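Local atomic coordinates of tyrosine--tRNA ligase (Aeropyrum pernix, PDB entry 2CYA), a protein that probably attaches tyrosine to tRNA(Tyr) in two steps, activating it with ATP to tyrosyl-AMP and then passing it to the acceptor end of the tRNA. Residues N16-V21 against G183-R188; I40-S45 against I50-W55; Y57-L62 against V67-L72; E73-A78 against D89-A94. All coordinates share one frame; numbering follows the deposited sequence.

Contact 1: residues N16-V21 against G183-R188. With SO4 (sulfate ion), chain D.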
loop_
_atom_site.group_PDB
_atom_site.type_symbol
_atom_site.label_atom_id
_atom_site.label_comp_id
_atom_site.label_asym_id
_atom_site.label_seq_id
_atom_site.Cartn_x
_atom_site.Cartn_y
_atom_site.Cartn_z
ATOM N N ASN A 16 29.014 20.749 -1.664
ATOM C CA ASN A 16 27.768 21.495 -1.700
ATOM C C ASN A 16 26.504 20.853 -1.122
ATOM O O ASN A 16 25.408 21.399 -1.251
ATOM C CB ASN A 16 27.504 21.962 -3.129
ATOM C CG ASN A 16 28.467 23.047 -3.563
ATOM O OD1 ASN A 16 28.624 24.067 -2.874
ATOM N ND2 ASN A 16 29.122 22.838 -4.708
ATOM N N THR A 17 26.652 19.706 -0.481
ATOM C CA THR A 17 25.513 19.061 0.122
ATOM C C THR A 17 25.239 19.715 1.476
ATOM O O THR A 17 26.126 20.338 2.070
ATOM C CB THR A 17 25.795 17.571 0.313
ATOM O OG1 THR A 17 26.953 17.408 1.142
ATOM C CG2 THR A 17 26.054 16.921 -1.031
ATOM N N VAL A 18 24.005 19.583 1.950
ATOM C CA VAL A 18 23.601 20.130 3.240
ATOM C C VAL A 18 24.011 19.145 4.343
ATOM O O VAL A 18 24.384 19.540 5.446
ATOM C CB VAL A 18 22.066 20.320 3.313
ATOM C CG1 VAL A 18 21.650 20.718 4.726
ATOM C CG2 VAL A 18 21.624 21.370 2.323
ATOM N N GLU A 19 23.933 17.855 4.041
ATOM C CA GLU A 19 24.294 16.847 5.020
ATOM C C GLU A 19 24.478 15.499 4.355
ATOM O O GLU A 19 23.983 15.255 3.254
ATOM C CB GLU A 19 23.200 16.721 6.094
ATOM C CG GLU A 19 21.948 15.935 5.633
ATOM C CD GLU A 19 20.880 15.797 6.718
ATOM O OE1 GLU A 19 21.180 16.109 7.885
ATOM O OE2 GLU A 19 19.738 15.371 6.414
ATOM N N ILE A 20 25.206 14.631 5.043
ATOM C CA ILE A 20 25.438 13.267 4.604
ATOM C C ILE A 20 25.238 12.458 5.886
ATOM O O ILE A 20 25.925 12.693 6.880
ATOM C CB ILE A 20 26.868 13.058 4.070
ATOM C CG1 ILE A 20 27.027 13.749 2.713
ATOM C CG2 ILE A 20 27.168 11.555 3.921
ATOM C CD1 ILE A 20 28.441 13.699 2.171
ATOM N N VAL A 21 24.264 11.548 5.878
ATOM C CA VAL A 21 23.976 10.709 7.039
ATOM C C VAL A 21 24.358 9.252 6.740
ATOM O O VAL A 21 23.548 8.532 6.151
ATOM C CB VAL A 21 22.461 10.733 7.390
ATOM C CG1 VAL A 21 22.217 9.999 8.712
ATOM C CG2 VAL A 21 21.959 12.169 7.483
ATOM N N GLY A 183 18.920 13.139 -2.446
ATOM C CA GLY A 183 17.665 13.848 -2.524
ATOM C C GLY A 183 17.754 15.195 -1.843
ATOM O O GLY A 183 18.726 15.488 -1.137
ATOM N N GLY A 184 16.741 16.031 -2.057
ATOM C CA GLY A 184 16.719 17.326 -1.418
ATOM C C GLY A 184 16.436 17.110 0.054
ATOM O O GLY A 184 16.063 16.009 0.474
ATOM N N MET A 185 16.599 18.154 0.851
ATOM C CA MET A 185 16.335 18.052 2.283
ATOM C C MET A 185 14.888 17.727 2.562
ATOM O O MET A 185 14.551 17.329 3.671
ATOM C CB MET A 185 16.706 19.353 2.992
ATOM C CG MET A 185 18.177 19.468 3.298
ATOM S SD MET A 185 18.716 18.206 4.486
ATOM C CE MET A 185 18.340 19.005 6.049
ATOM N N ASP A 186 14.018 17.901 1.572
ATOM C CA ASP A 186 12.609 17.576 1.774
ATOM C C ASP A 186 12.380 16.058 1.770
ATOM O O ASP A 186 11.271 15.593 2.055
ATOM C CB ASP A 186 11.722 18.273 0.715
ATOM C CG ASP A 186 12.074 17.882 -0.718
ATOM O OD1 ASP A 186 13.253 17.613 -1.007
ATOM O OD2 ASP A 186 11.173 17.865 -1.576
ATOM N N GLN A 187 13.426 15.283 1.471
ATOM C CA GLN A 187 13.303 13.820 1.459
ATOM C C GLN A 187 13.883 13.226 2.739
ATOM O O GLN A 187 13.812 12.018 2.932
ATOM C CB GLN A 187 14.091 13.186 0.297
ATOM C CG GLN A 187 13.925 13.818 -1.054
ATOM C CD GLN A 187 12.728 13.289 -1.804
ATOM O OE1 GLN A 187 11.608 13.301 -1.288
ATOM N NE2 GLN A 187 12.956 12.824 -3.040
ATOM N N ARG A 188 14.461 14.059 3.604
ATOM C CA ARG A 188 15.120 13.535 4.802
ATOM C C ARG A 188 14.266 12.640 5.673
ATOM O O ARG A 188 14.735 11.618 6.159
ATOM C CB ARG A 188 15.695 14.673 5.652
ATOM C CG ARG A 188 14.640 15.503 6.358
ATOM C CD ARG A 188 15.140 16.902 6.710
ATOM N NE ARG A 188 14.014 17.809 6.952
ATOM C CZ ARG A 188 13.110 17.644 7.916
ATOM N NH1 ARG A 188 13.195 16.603 8.746
ATOM N NH2 ARG A 188 12.115 18.516 8.052
HETATM S S SO4 D . 13.871 16.692 -4.771
HETATM O O1 SO4 D . 14.255 15.216 -4.857
HETATM O O2 SO4 D . 14.445 17.236 -3.468
HETATM O O3 SO4 D . 14.532 17.355 -5.827
HETATM O O4 SO4 D . 12.459 16.700 -4.586
#
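Met185 lays its thioether obliquely over Val18 and across the carboxylate end of Glu19, and nearly the whole contact rests on that one side chain. Its chain bends at chi2 (-65°) and again at chi3 (-86°), which folds SD and CE back over the edge strand. SD lies 3.9 Å from Val18 CG1, while CG sits 4.0 Å from Val18 CB. Glu19 runs out straight beyond CG and meets the thioether at about a right angle, with OE2 3.6 Å from Met185 SD. That oxygen has its polar partner in His210, to which it is hydrogen-bonded, so the sulfur touches a carboxylate already held in place. Arg188 adds little here, its CB 4.2 Å from Glu19 OE2. An alanine here removes the whole thioether, and a gap would probably open between Val18 and the Glu19 carboxylate. On the far side of 183-188, Gly184 N makes a weak hydrogen bond to a sulfate. Val18 and Glu19 both face His210, forming a classic beta bulge where the antiparallel edge strand 19-21 joins the otherwise parallel sheet of this class I synthetase fold.

Contact 2: residues I40-S45 against I50-W55. With SO4 (sulfate ion), chain C.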
loop_
_atom_site.group_PDB
_atom_site.type_symbol
_atom_site.label_atom_id
_atom_site.label_comp_id
_atom_site.label_asym_id
_atom_site.label_seq_id
_atom_site.Cartn_x
_atom_site.Cartn_y
_atom_site.Cartn_z
ATOM N N ILE A 40 18.291 8.889 -7.160
ATOM C CA ILE A 40 17.549 10.048 -6.698
ATOM C C ILE A 40 16.160 9.740 -7.265
ATOM O O ILE A 40 16.027 9.194 -8.380
ATOM C CB ILE A 40 18.016 11.434 -7.224
ATOM C CG1 ILE A 40 17.155 12.510 -6.537
ATOM C CG2 ILE A 40 17.914 11.526 -8.737
ATOM C CD1 ILE A 40 17.506 13.997 -6.877
ATOM N N GLY A 41 15.141 10.011 -6.463
ATOM C CA GLY A 41 13.782 9.794 -6.895
ATOM C C GLY A 41 13.146 11.163 -6.830
ATOM O O GLY A 41 13.297 11.877 -5.831
ATOM N N TYR A 42 12.432 11.541 -7.872
ATOM C CA TYR A 42 11.799 12.845 -7.879
ATOM C C TYR A 42 10.448 12.753 -8.562
ATOM O O TYR A 42 10.246 11.917 -9.443
ATOM C CB TYR A 42 12.686 13.842 -8.633
ATOM C CG TYR A 42 12.554 13.731 -10.129
ATOM C CD1 TYR A 42 11.692 14.571 -10.832
ATOM C CD2 TYR A 42 13.229 12.723 -10.841
ATOM C CE1 TYR A 42 11.495 14.413 -12.218
ATOM C CE2 TYR A 42 13.040 12.558 -12.225
ATOM C CZ TYR A 42 12.172 13.410 -12.899
ATOM O OH TYR A 42 11.983 13.273 -14.261
ATOM N N GLU A 43 9.533 13.630 -8.165
ATOM C CA GLU A 43 8.210 13.668 -8.767
ATOM C C GLU A 43 8.247 14.545 -10.024
ATOM O O GLU A 43 8.630 15.716 -9.951
ATOM C CB GLU A 43 7.181 14.274 -7.791
ATOM C CG GLU A 43 6.821 13.431 -6.564
ATOM C CD GLU A 43 5.901 14.184 -5.599
ATOM O OE1 GLU A 43 5.006 14.926 -6.053
ATOM O OE2 GLU A 43 6.066 14.040 -4.376
ATOM N N PRO A 44 7.889 13.985 -11.195
ATOM C CA PRO A 44 7.899 14.819 -12.405
ATOM C C PRO A 44 6.576 15.575 -12.282
ATOM O O PRO A 44 5.532 15.153 -12.807
ATOM C CB PRO A 44 7.888 13.794 -13.545
ATOM C CG PRO A 44 8.418 12.500 -12.895
ATOM C CD PRO A 44 7.768 12.551 -11.532
ATOM N N SER A 45 6.622 16.683 -11.557
ATOM C CA SER A 45 5.436 17.454 -11.251
ATOM C C SER A 45 5.183 18.728 -12.041
ATOM O O SER A 45 4.273 19.489 -11.692
ATOM C CB SER A 45 5.466 17.801 -9.771
ATOM O OG SER A 45 6.651 18.527 -9.492
ATOM N N ILE A 50 15.091 26.047 -12.056
ATOM C CA ILE A 50 16.508 25.953 -11.740
ATOM C C ILE A 50 16.877 25.250 -10.446
ATOM O O ILE A 50 18.014 24.810 -10.289
ATOM C CB ILE A 50 17.161 27.344 -11.784
ATOM C CG1 ILE A 50 16.507 28.287 -10.749
ATOM C CG2 ILE A 50 17.027 27.905 -13.202
ATOM C CD1 ILE A 50 17.208 29.642 -10.659
ATOM N N GLY A 51 15.916 25.121 -9.533
ATOM C CA GLY A 51 16.198 24.471 -8.269
ATOM C C GLY A 51 16.617 23.033 -8.442
ATOM O O GLY A 51 17.434 22.507 -7.682
ATOM N N TRP A 52 16.057 22.392 -9.458
ATOM C CA TRP A 52 16.356 20.995 -9.737
ATOM C C TRP A 52 17.773 20.819 -10.256
ATOM O O TRP A 52 18.333 19.719 -10.167
ATOM C CB TRP A 52 15.361 20.432 -10.759
ATOM C CG TRP A 52 13.947 20.332 -10.244
ATOM C CD1 TRP A 52 13.480 20.755 -9.018
ATOM C CD2 TRP A 52 12.807 19.828 -10.952
ATOM N NE1 TRP A 52 12.119 20.552 -8.932
ATOM C CE2 TRP A 52 11.680 19.988 -10.105
ATOM C CE3 TRP A 52 12.625 19.260 -12.220
ATOM C CZ2 TRP A 52 10.388 19.598 -10.493
ATOM C CZ3 TRP A 52 11.337 18.871 -12.604
ATOM C CH2 TRP A 52 10.237 19.045 -11.741
ATOM N N LEU A 53 18.357 21.895 -10.792
ATOM C CA LEU A 53 19.717 21.809 -11.331
ATOM C C LEU A 53 20.687 21.399 -10.216
ATOM O O LEU A 53 21.653 20.668 -10.457
ATOM C CB LEU A 53 20.142 23.149 -11.961
ATOM C CG LEU A 53 19.512 23.578 -13.307
ATOM C CD1 LEU A 53 20.011 24.966 -13.699
ATOM C CD2 LEU A 53 19.872 22.566 -14.414
ATOM N N VAL A 54 20.417 21.845 -8.992
ATOM C CA VAL A 54 21.267 21.496 -7.859
ATOM C C VAL A 54 21.386 19.980 -7.705
ATOM O O VAL A 54 22.496 19.458 -7.547
ATOM C CB VAL A 54 20.732 22.065 -6.517
ATOM C CG1 VAL A 54 21.648 21.623 -5.379
ATOM C CG2 VAL A 54 20.651 23.587 -6.573
ATOM N N TRP A 55 20.269 19.250 -7.740
ATOM C CA TRP A 55 20.421 17.806 -7.602
ATOM C C TRP A 55 20.926 17.160 -8.902
ATOM O O TRP A 55 21.568 16.114 -8.868
ATOM C CB TRP A 55 19.132 17.142 -7.097
ATOM C CG TRP A 55 17.898 17.250 -7.948
ATOM C CD1 TRP A 55 16.800 18.033 -7.709
ATOM C CD2 TRP A 55 17.584 16.456 -9.103
ATOM N NE1 TRP A 55 15.814 17.766 -8.640
ATOM C CE2 TRP A 55 16.271 16.802 -9.506
ATOM C CE3 TRP A 55 18.286 15.478 -9.831
ATOM C CZ2 TRP A 55 15.641 16.207 -10.604
ATOM C CZ3 TRP A 55 17.663 14.883 -10.920
ATOM C CH2 TRP A 55 16.343 15.253 -11.297
HETATM S S SO4 C . 9.066 21.103 -6.738
HETATM O O1 SO4 C . 10.105 21.725 -5.803
HETATM O O2 SO4 C . 9.231 19.587 -6.651
HETATM O O3 SO4 C . 7.786 21.413 -6.210
HETATM O O4 SO4 C . 9.501 21.446 -8.046
#
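The nucleotide side of the class I active site begins where Trp52, at the end of the HIGH-like signature His49-Trp52, leans toward Tyr42 and Ser45. Trp52 is inferred to bind ATP, and its NE1 donates a bent hydrogen bond of 2.9 Å to sulfate O4. The sulfate lies at the edge of the indole and is also bound by His49 and Lys241, consistent with a pocket made for phosphate. Ser45 OG approaches the same indole edge, 4.0 Å from Trp52 CZ2, and is hydrogen-bonded to Lys241. Deeper in, strand 37-42 and helix 51-64, the first two elements of a beta-alpha-beta unit, run almost antiparallel, their short segments at 159°, with Trp55 filling the space between them. Ile40, extended with CG1 anti to the backbone N (chi1 -176°), drives CD1 against the indole, 3.3 Å from Trp55 CD2. Next to it, Trp55 CZ2 sits over one face of the Tyr42 ring, 4.0 Å from Tyr42 CG, the planes inclined at 33°. If Trp55 were replaced by an alanine, Ile40 CD1 and that face of Tyr42 would probably be left without their neighbour and a gap would open between strand and helix. Trp52 completes the aromatic cluster, its six-membered ring set obliquely to Tyr42 with centroids 5.9 Å apart.

Contact 3: residues Y57-L62 against V67-L72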
loop_
_atom_site.group_PDB
_atom_site.type_symbol
_atom_site.label_atom_id
_atom_site.label_comp_id
_atom_site.label_asym_id
_atom_site.label_seq_id
_atom_site.Cartn_x
_atom_site.Cartn_y
_atom_site.Cartn_z
ATOM N N TYR A 57 23.282 18.393 -10.810
ATOM C CA TYR A 57 24.739 18.533 -10.748
ATOM C C TYR A 57 25.312 17.506 -9.774
ATOM O O TYR A 57 26.422 16.995 -9.971
ATOM C CB TYR A 57 25.130 19.948 -10.292
ATOM C CG TYR A 57 24.768 21.044 -11.282
ATOM C CD1 TYR A 57 24.800 20.808 -12.668
ATOM C CD2 TYR A 57 24.451 22.327 -10.844
ATOM C CE1 TYR A 57 24.531 21.816 -13.575
ATOM C CE2 TYR A 57 24.184 23.352 -11.749
ATOM C CZ TYR A 57 24.227 23.093 -13.116
ATOM O OH TYR A 57 23.981 24.119 -14.010
ATOM N N LYS A 58 24.554 17.210 -8.719
ATOM C CA LYS A 58 24.996 16.246 -7.731
ATOM C C LYS A 58 24.982 14.852 -8.366
ATOM O O LYS A 58 25.856 14.033 -8.088
ATOM C CB LYS A 58 24.111 16.315 -6.486
ATOM C CG LYS A 58 24.621 15.543 -5.277
ATOM C CD LYS A 58 26.132 15.730 -5.018
ATOM C CE LYS A 58 26.529 17.187 -4.817
ATOM N NZ LYS A 58 28.011 17.283 -4.593
ATOM N N VAL A 59 24.007 14.587 -9.234
ATOM C CA VAL A 59 23.960 13.298 -9.915
ATOM C C VAL A 59 25.266 13.196 -10.699
ATOM O O VAL A 59 25.949 12.169 -10.675
ATOM C CB VAL A 59 22.760 13.201 -10.886
ATOM C CG1 VAL A 59 22.841 11.903 -11.687
ATOM C CG2 VAL A 59 21.447 13.250 -10.088
ATOM N N LYS A 60 25.617 14.274 -11.389
ATOM C CA LYS A 60 26.865 14.303 -12.154
ATOM C C LYS A 60 28.049 13.973 -11.245
ATOM O O LYS A 60 28.893 13.168 -11.622
ATOM C CB LYS A 60 27.089 15.675 -12.798
ATOM C CG LYS A 60 28.429 15.762 -13.544
ATOM C CD LYS A 60 28.515 17.004 -14.435
ATOM C CE LYS A 60 29.893 17.107 -15.104
ATOM N NZ LYS A 60 29.893 17.978 -16.323
ATOM N N ASP A 61 28.111 14.578 -10.052
ATOM C CA ASP A 61 29.209 14.302 -9.120
ATOM C C ASP A 61 29.269 12.815 -8.707
ATOM O O ASP A 61 30.340 12.205 -8.730
ATOM C CB ASP A 61 29.104 15.141 -7.833
ATOM C CG ASP A 61 29.358 16.635 -8.056
ATOM O OD1 ASP A 61 29.831 17.005 -9.139
ATOM O OD2 ASP A 61 29.088 17.443 -7.133
ATOM N N LEU A 62 28.135 12.238 -8.307
ATOM C CA LEU A 62 28.114 10.830 -7.899
ATOM C C LEU A 62 28.586 9.913 -9.010
ATOM O O LEU A 62 29.368 8.993 -8.766
ATOM C CB LEU A 62 26.718 10.405 -7.433
ATOM C CG LEU A 62 26.538 10.538 -5.923
ATOM C CD1 LEU A 62 26.699 11.997 -5.511
ATOM C CD2 LEU A 62 25.168 10.025 -5.521
ATOM N N VAL A 67 29.886 5.945 -8.528
ATOM C CA VAL A 67 28.613 5.343 -8.086
ATOM C C VAL A 67 27.734 4.897 -9.268
ATOM O O VAL A 67 27.549 5.659 -10.205
ATOM C CB VAL A 67 27.797 6.344 -7.234
ATOM C CG1 VAL A 67 26.458 5.714 -6.825
ATOM C CG2 VAL A 67 28.609 6.767 -5.983
ATOM N N ASP A 68 27.211 3.669 -9.248
ATOM C CA ASP A 68 26.318 3.216 -10.327
ATOM C C ASP A 68 24.980 3.874 -9.988
ATOM O O ASP A 68 24.309 3.512 -9.009
ATOM C CB ASP A 68 26.186 1.686 -10.349
ATOM C CG ASP A 68 27.382 0.998 -11.031
ATOM O OD1 ASP A 68 27.744 1.380 -12.180
ATOM O OD2 ASP A 68 27.956 0.064 -10.429
ATOM N N PHE A 69 24.598 4.834 -10.818
ATOM C CA PHE A 69 23.429 5.656 -10.566
ATOM C C PHE A 69 22.183 5.445 -11.398
ATOM O O PHE A 69 22.247 5.172 -12.600
ATOM C CB PHE A 69 23.849 7.131 -10.696
ATOM C CG PHE A 69 23.114 8.057 -9.784
ATOM C CD1 PHE A 69 23.468 8.155 -8.446
ATOM C CD2 PHE A 69 22.010 8.779 -10.246
ATOM C CE1 PHE A 69 22.718 8.957 -7.566
ATOM C CE2 PHE A 69 21.260 9.579 -9.377
ATOM C CZ PHE A 69 21.612 9.663 -8.039
ATOM N N SER A 70 21.047 5.632 -10.729
ATOM C CA SER A 70 19.728 5.531 -11.340
ATOM C C SER A 70 18.909 6.751 -10.947
ATOM O O SER A 70 19.088 7.343 -9.863
ATOM C CB SER A 70 18.968 4.290 -10.848
ATOM O OG SER A 70 19.653 3.095 -11.133
ATOM N N VAL A 71 18.019 7.143 -11.838
ATOM C CA VAL A 71 17.130 8.248 -11.538
ATOM C C VAL A 71 15.748 7.587 -11.586
ATOM O O VAL A 71 15.387 6.953 -12.582
ATOM C CB VAL A 71 17.197 9.400 -12.588
ATOM C CG1 VAL A 71 16.055 10.392 -12.329
ATOM C CG2 VAL A 71 18.554 10.163 -12.486
ATOM N N LEU A 72 14.997 7.685 -10.499
ATOM C CA LEU A 72 13.658 7.093 -10.501
ATOM C C LEU A 72 12.630 8.166 -10.832
ATOM O O LEU A 72 12.452 9.112 -10.070
ATOM C CB LEU A 72 13.302 6.476 -9.136
ATOM C CG LEU A 72 11.854 5.944 -9.111
ATOM C CD1 LEU A 72 11.787 4.695 -10.002
ATOM C CD2 LEU A 72 11.381 5.607 -7.656
#
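Apolar contact dominates here: the Phe69 ring lies against Val59 and Leu62, which sit one turn apart on the helix. Val59 touches one flank of the ring with both methyls, CG1 3.5 Å from Phe69 CD2 and CG2 3.7 Å from Phe69 CE2. Its CG1 is anti to the backbone N (chi1 174°) and CG2 lies beside that N, an orientation that turns the fork of the valine toward the phenyl. Leu62 takes the other flank through one branch, CD2 standing 3.4 Å from Phe69 CE1. Both approaches are oblique to the ring plane. Nearer the turn, Leu62 CB and Val67 CB come within 4.2 Å of each other. Of hydrogen bonds between the two segments there is one, from Val67 N to Leu62 O at 3.1 Å. It is fairly straight at the hydrogen, 155°, though the donor is tilted 29° out of the carbonyl plane. The bond ties the last turn of the helix to the segment that leads into the strand, and Leu182 of strand 180-184 packs on both Val59 and Phe69. This is the return half of a beta-alpha-beta crossover, in which helix 51-64 connects the parallel neighbours 37-42 and 68-73 in the Rossmann-like domain.

Contact 4: residues E73-A78 against D89-A94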
loop_
_atom_site.group_PDB
_atom_site.type_symbol
_atom_site.label_atom_id
_atom_site.label_comp_id
_atom_site.label_asym_id
_atom_site.label_seq_id
_atom_site.Cartn_x
_atom_site.Cartn_y
_atom_site.Cartn_z
ATOM N N GLU A 73 11.964 8.031 -11.969
ATOM C CA GLU A 73 10.927 8.991 -12.332
ATOM C C GLU A 73 9.751 8.499 -11.506
ATOM O O GLU A 73 9.056 7.575 -11.907
ATOM C CB GLU A 73 10.666 8.913 -13.843
ATOM C CG GLU A 73 11.949 9.267 -14.602
ATOM C CD GLU A 73 11.913 8.995 -16.083
ATOM O OE1 GLU A 73 11.094 8.158 -16.528
ATOM O OE2 GLU A 73 12.739 9.611 -16.808
ATOM N N ALA A 74 9.567 9.110 -10.334
ATOM C CA ALA A 74 8.533 8.715 -9.373
ATOM C C ALA A 74 7.138 9.146 -9.788
ATOM O O ALA A 74 6.496 9.950 -9.102
ATOM C CB ALA A 74 8.870 9.284 -8.010
ATOM N N THR A 75 6.674 8.592 -10.903
ATOM C CA THR A 75 5.381 8.954 -11.453
ATOM C C THR A 75 4.198 8.614 -10.563
ATOM O O THR A 75 3.265 9.409 -10.461
ATOM C CB THR A 75 5.167 8.311 -12.837
ATOM O OG1 THR A 75 5.149 6.887 -12.707
ATOM C CG2 THR A 75 6.300 8.730 -13.804
ATOM N N TRP A 76 4.234 7.453 -9.912
ATOM C CA TRP A 76 3.134 7.069 -9.037
ATOM C C TRP A 76 3.085 7.988 -7.813
ATOM O O TRP A 76 2.014 8.324 -7.308
ATOM C CB TRP A 76 3.266 5.588 -8.631
ATOM C CG TRP A 76 2.816 4.664 -9.733
ATOM C CD1 TRP A 76 3.074 4.791 -11.070
ATOM C CD2 TRP A 76 2.020 3.477 -9.592
ATOM N NE1 TRP A 76 2.490 3.758 -11.770
ATOM C CE2 TRP A 76 1.833 2.941 -10.886
ATOM C CE3 TRP A 76 1.445 2.817 -8.498
ATOM C CZ2 TRP A 76 1.093 1.778 -11.115
ATOM C CZ3 TRP A 76 0.708 1.653 -8.726
ATOM C CH2 TRP A 76 0.542 1.149 -10.022
ATOM N N HIS A 77 4.248 8.420 -7.353
ATOM C CA HIS A 77 4.307 9.312 -6.210
ATOM C C HIS A 77 3.678 10.650 -6.599
ATOM O O HIS A 77 2.953 11.244 -5.812
ATOM C CB HIS A 77 5.762 9.532 -5.786
ATOM C CG HIS A 77 6.476 8.272 -5.412
ATOM N ND1 HIS A 77 6.698 7.905 -4.103
ATOM C CD2 HIS A 77 7.009 7.289 -6.179
ATOM C CE1 HIS A 77 7.343 6.753 -4.076
ATOM N NE2 HIS A 77 7.546 6.356 -5.321
ATOM N N ALA A 78 3.971 11.123 -7.813
ATOM C CA ALA A 78 3.434 12.404 -8.290
ATOM C C ALA A 78 1.915 12.279 -8.371
ATOM O O ALA A 78 1.167 13.212 -8.032
ATOM C CB ALA A 78 4.006 12.741 -9.674
ATOM N N ASP A 89 -0.054 11.080 -18.357
ATOM C CA ASP A 89 0.612 11.419 -19.616
ATOM C C ASP A 89 1.460 12.682 -19.460
ATOM O O ASP A 89 2.552 12.795 -20.020
ATOM C CB ASP A 89 -0.407 11.671 -20.727
ATOM C CG ASP A 89 -1.250 10.456 -21.037
ATOM O OD1 ASP A 89 -0.675 9.414 -21.414
ATOM O OD2 ASP A 89 -2.493 10.552 -20.904
ATOM N N LEU A 90 0.922 13.644 -18.726
ATOM C CA LEU A 90 1.595 14.905 -18.485
ATOM C C LEU A 90 2.768 14.695 -17.527
ATOM O O LEU A 90 3.807 15.353 -17.630
ATOM C CB LEU A 90 0.598 15.899 -17.895
ATOM C CG LEU A 90 -0.066 16.907 -18.837
ATOM C CD1 LEU A 90 -0.349 16.314 -20.214
ATOM C CD2 LEU A 90 -1.334 17.396 -18.170
ATOM N N ILE A 91 2.599 13.766 -16.596
ATOM C CA ILE A 91 3.658 13.477 -15.644
ATOM C C ILE A 91 4.825 12.829 -16.387
ATOM O O ILE A 91 5.983 13.156 -16.134
ATOM C CB ILE A 91 3.164 12.544 -14.532
ATOM C CG1 ILE A 91 2.145 13.285 -13.671
ATOM C CG2 ILE A 91 4.353 12.031 -13.698
ATOM C CD1 ILE A 91 1.555 12.436 -12.545
ATOM N N ARG A 92 4.509 11.929 -17.313
ATOM C CA ARG A 92 5.530 11.251 -18.104
ATOM C C ARG A 92 6.243 12.269 -18.979
ATOM O O ARG A 92 7.455 12.194 -19.173
ATOM C CB ARG A 92 4.902 10.189 -19.011
ATOM C CG ARG A 92 5.493 8.787 -18.835
ATOM C CD ARG A 92 4.516 7.856 -18.133
ATOM N NE ARG A 92 3.231 7.829 -18.838
ATOM C CZ ARG A 92 2.159 7.143 -18.442
ATOM N NH1 ARG A 92 2.207 6.411 -17.330
ATOM N NH2 ARG A 92 1.039 7.202 -19.159
ATOM N N ALA A 93 5.467 13.212 -19.508
ATOM C CA ALA A 93 6.003 14.246 -20.373
ATOM C C ALA A 93 6.977 15.110 -19.595
ATOM O O ALA A 93 8.008 15.493 -20.123
ATOM C CB ALA A 93 4.880 15.094 -20.936
ATOM N N ALA A 94 6.655 15.408 -18.338
ATOM C CA ALA A 94 7.541 16.217 -17.515
ATOM C C ALA A 94 8.868 15.473 -17.307
ATOM O O ALA A 94 9.926 16.098 -17.245
ATOM C CB ALA A 94 6.877 16.547 -16.153
HETATM O O HOH W 1 4.389 5.714 -15.509
#
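Ile91 projects from its helix into the angle between Thr75 and Ala78, and this is the tight part of the contact. Its two branches divide the work: CG2 meets Thr75 CG2 at 3.8 Å, and CD1 reaches past it to Ala78 CB, also at 3.8 Å. With CG2 anti to the backbone N and CG1 beside it (chi1 -68°), both ends of the isoleucine face the short helix at once. Thr75 complements this by turning its methyl to Ile91 and its hydroxyl elsewhere, so that OG1 can pair with Asp116. The looser side begins at that hydroxyl. A water 3.1 Å from Thr75 OG1 accepts a bond of 2.9 Å from Arg92 NH1, approaching the guanidinium at its edge and in its plane. Arg92 therefore bridges to Thr75 through solvent, while its NH2 forms a salt bridge with Asp89 OD1 at 3.6 Å along its own helix. Trp76, beside Thr75, packs on Ile131 of the second subunit. Together helices 75-80 and 88-104 belong to the connection that carries the chain from strand 68-73 to its parallel neighbour 113-116, another beta-alpha-beta crossover of the Rossmann-like catalytic fold.

How the contacts relate
From the N terminus the chain first lays down edge strand 19-21, whose contact with 183-188 closes only after 161 further residues; that wide loop contains contacts 2, 3 and 4, which follow one another in series without crossing. Contact 2 closes a short loop between strand 37-42 and the start of helix 51-64. Contact 3 then joins the later turns of that helix to strand 68-73, which pairs with 37-42 through Ile40 and Leu72. Contact 4 begins as this strand ends and links the next two helices, touching contact 2 where Pro44 packs on Ile91. Gln187 also meets Gly41, bringing contact 1 back to the middle of the sheet.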